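Local coordinates for hemolysin-related protein (Vibrio cholerae serotype O1, PDB 6MLT) that is a secreted, metal-binding protein of the biofilm matrix and probably helps biofilms adhere to surfaces by binding carbohydrate, at residues I123-H128 against Y169-G174. Numbering follows the deposited sequence.
Sequences INILDH and YSYESG
I123 packs on Y169 between the third strands, 122-126 and 167-170, of two successive four-stranded blades in the beta-propeller of this protein, and I125 packs on Y171 of the turn just after strand 167-170. No hydrogen bond links the two segments, and the CA atoms of I123 and Y169 lie 9.4 Å apart, a spacing that fits sheets meeting through side chains. The tight part is a CH-pi contact: I123 CD1 sits 3.5 Å from the centroid of the Y169 ring, 11° off its normal, and so presses on the middle of one face. I123 reaches it by an extended chain, chi2 165°. Beyond the ring, Y169 OH is hydrogen-bonded to D166 and S139, while I162 and A164 of strand 161-164 add further apolar cover. The second pair lies nearer solvent, Y171 being partly exposed where Y169 is buried. Y171 swings CG anti to its own N (chi1 175°), which carries the ring out toward I125, while K134 makes a cation-pi contact with Y171. The turn carrying this tyrosine is pinned by an ST motif, S173 N donating to S170 OG at 3.0 Å. I125 CD1 meets the ring obliquely, 3.7 Å from Y171 CD1 and 3.8 Å from Y171 CE1.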
loop_
_atom_site.group_PDB
_atom_site.type_symbol
_atom_site.label_atom_id
_atom_site.label_comp_id
_atom_site.label_asym_id
_atom_site.label_seq_id
_atom_site.Cartn_x
_atom_site.Cartn_y
_atom_site.Cartn_z
ATOM N N ILE A 123 12.807 23.504 -8.998
ATOM C CA ILE A 123 11.757 22.951 -8.154
ATOM C C ILE A 123 11.422 23.997 -7.096
ATOM O O ILE A 123 12.296 24.444 -6.342
ATOM C CB ILE A 123 12.194 21.621 -7.528
ATOM C CG1 ILE A 123 12.283 20.540 -8.617
ATOM C CG2 ILE A 123 11.220 21.179 -6.438
ATOM C CD1 ILE A 123 13.038 19.315 -8.197
ATOM N N ASN A 124 10.163 24.419 -7.061
ATOM C CA ASN A 124 9.706 25.435 -6.126
ATOM C C ASN A 124 9.098 24.774 -4.901
ATOM O O ASN A 124 8.227 23.911 -5.025
ATOM C CB ASN A 124 8.682 26.354 -6.788
ATOM C CG ASN A 124 9.293 27.178 -7.885
ATOM O OD1 ASN A 124 10.351 27.783 -7.701
ATOM N ND2 ASN A 124 8.658 27.178 -9.051
ATOM N N ILE A 125 9.544 25.191 -3.723
ATOM C CA ILE A 125 9.014 24.670 -2.476
ATOM C C ILE A 125 8.365 25.833 -1.736
ATOM O O ILE A 125 9.056 26.761 -1.293
ATOM C CB ILE A 125 10.100 23.988 -1.637
ATOM C CG1 ILE A 125 10.763 22.889 -2.485
ATOM C CG2 ILE A 125 9.499 23.420 -0.352
ATOM C CD1 ILE A 125 11.886 22.140 -1.801
ATOM N N LEU A 126 7.039 25.789 -1.618
ATOM C CA LEU A 126 6.272 26.845 -0.970
ATOM C C LEU A 126 6.018 26.501 0.492
ATOM O O LEU A 126 5.934 25.325 0.865
ATOM C CB LEU A 126 4.927 27.047 -1.666
ATOM C CG LEU A 126 4.925 27.182 -3.189
ATOM C CD1 LEU A 126 3.504 27.421 -3.680
ATOM C CD2 LEU A 126 5.833 28.302 -3.633
ATOM N N ASP A 127 5.874 27.543 1.314
ATOM C CA ASP A 127 5.359 27.375 2.664
ATOM C C ASP A 127 3.837 27.255 2.615
ATOM O O ASP A 127 3.213 27.339 1.551
ATOM C CB ASP A 127 5.822 28.519 3.575
ATOM C CG ASP A 127 5.232 29.897 3.201
ATOM O OD1 ASP A 127 4.169 29.989 2.542
ATOM O OD2 ASP A 127 5.854 30.906 3.603
ATOM N N HIS A 128 3.225 27.060 3.787
ATOM C CA HIS A 128 1.798 26.747 3.851
ATOM C C HIS A 128 0.913 27.925 3.463
ATOM O O HIS A 128 -0.303 27.748 3.334
ATOM C CB HIS A 128 1.425 26.261 5.258
ATOM C CG HIS A 128 1.448 27.341 6.296
ATOM N ND1 HIS A 128 0.301 27.923 6.791
ATOM C CD2 HIS A 128 2.479 27.950 6.926
ATOM C CE1 HIS A 128 0.623 28.840 7.686
ATOM N NE2 HIS A 128 1.939 28.877 7.787
ATOM N N TYR A 169 16.390 14.521 -5.769
ATOM C CA TYR A 169 16.900 15.703 -5.099
ATOM C C TYR A 169 16.819 15.535 -3.586
ATOM O O TYR A 169 15.923 14.868 -3.059
ATOM C CB TYR A 169 16.102 16.947 -5.499
ATOM C CG TYR A 169 16.081 17.243 -6.983
ATOM C CD1 TYR A 169 15.295 16.494 -7.853
ATOM C CD2 TYR A 169 16.837 18.283 -7.511
ATOM C CE1 TYR A 169 15.272 16.769 -9.209
ATOM C CE2 TYR A 169 16.817 18.565 -8.851
ATOM C CZ TYR A 169 16.035 17.808 -9.700
ATOM O OH TYR A 169 16.028 18.097 -11.046
ATOM N N SER A 170 17.762 16.165 -2.900
ATOM C CA SER A 170 17.725 16.327 -1.454
ATOM C C SER A 170 17.116 17.682 -1.125
ATOM O O SER A 170 17.484 18.694 -1.729
ATOM C CB SER A 170 19.130 16.229 -0.861
ATOM O OG SER A 170 19.189 16.858 0.406
ATOM N N TYR A 171 16.193 17.698 -0.162
ATOM C CA TYR A 171 15.608 18.964 0.273
ATOM C C TYR A 171 16.689 19.956 0.679
ATOM O O TYR A 171 16.580 21.159 0.410
ATOM C CB TYR A 171 14.640 18.726 1.433
ATOM C CG TYR A 171 14.088 20.000 2.027
ATOM C CD1 TYR A 171 13.050 20.680 1.411
ATOM C CD2 TYR A 171 14.606 20.524 3.203
ATOM C CE1 TYR A 171 12.538 21.850 1.945
ATOM C CE2 TYR A 171 14.101 21.698 3.750
ATOM C CZ TYR A 171 13.062 22.352 3.112
ATOM O OH TYR A 171 12.546 23.520 3.634
ATOM N N GLU A 172 17.756 19.464 1.304
ATOM C CA GLU A 172 18.828 20.306 1.812
ATOM C C GLU A 172 19.870 20.638 0.749
ATOM O O GLU A 172 20.253 21.800 0.599
ATOM C CB GLU A 172 19.507 19.625 3.005
ATOM N N SER A 173 20.350 19.642 0.008
ATOM C CA SER A 173 21.537 19.826 -0.819
ATOM C C SER A 173 21.250 19.835 -2.314
ATOM O O SER A 173 22.176 20.049 -3.101
ATOM C CB SER A 173 22.566 18.739 -0.504
ATOM O OG SER A 173 22.121 17.475 -0.948
ATOM N N GLY A 174 20.008 19.615 -2.731
ATOM C CA GLY A 174 19.668 19.708 -4.136
ATOM C C GLY A 174 19.892 18.422 -4.909
ATOM O O GLY A 174 19.833 17.330 -4.344
#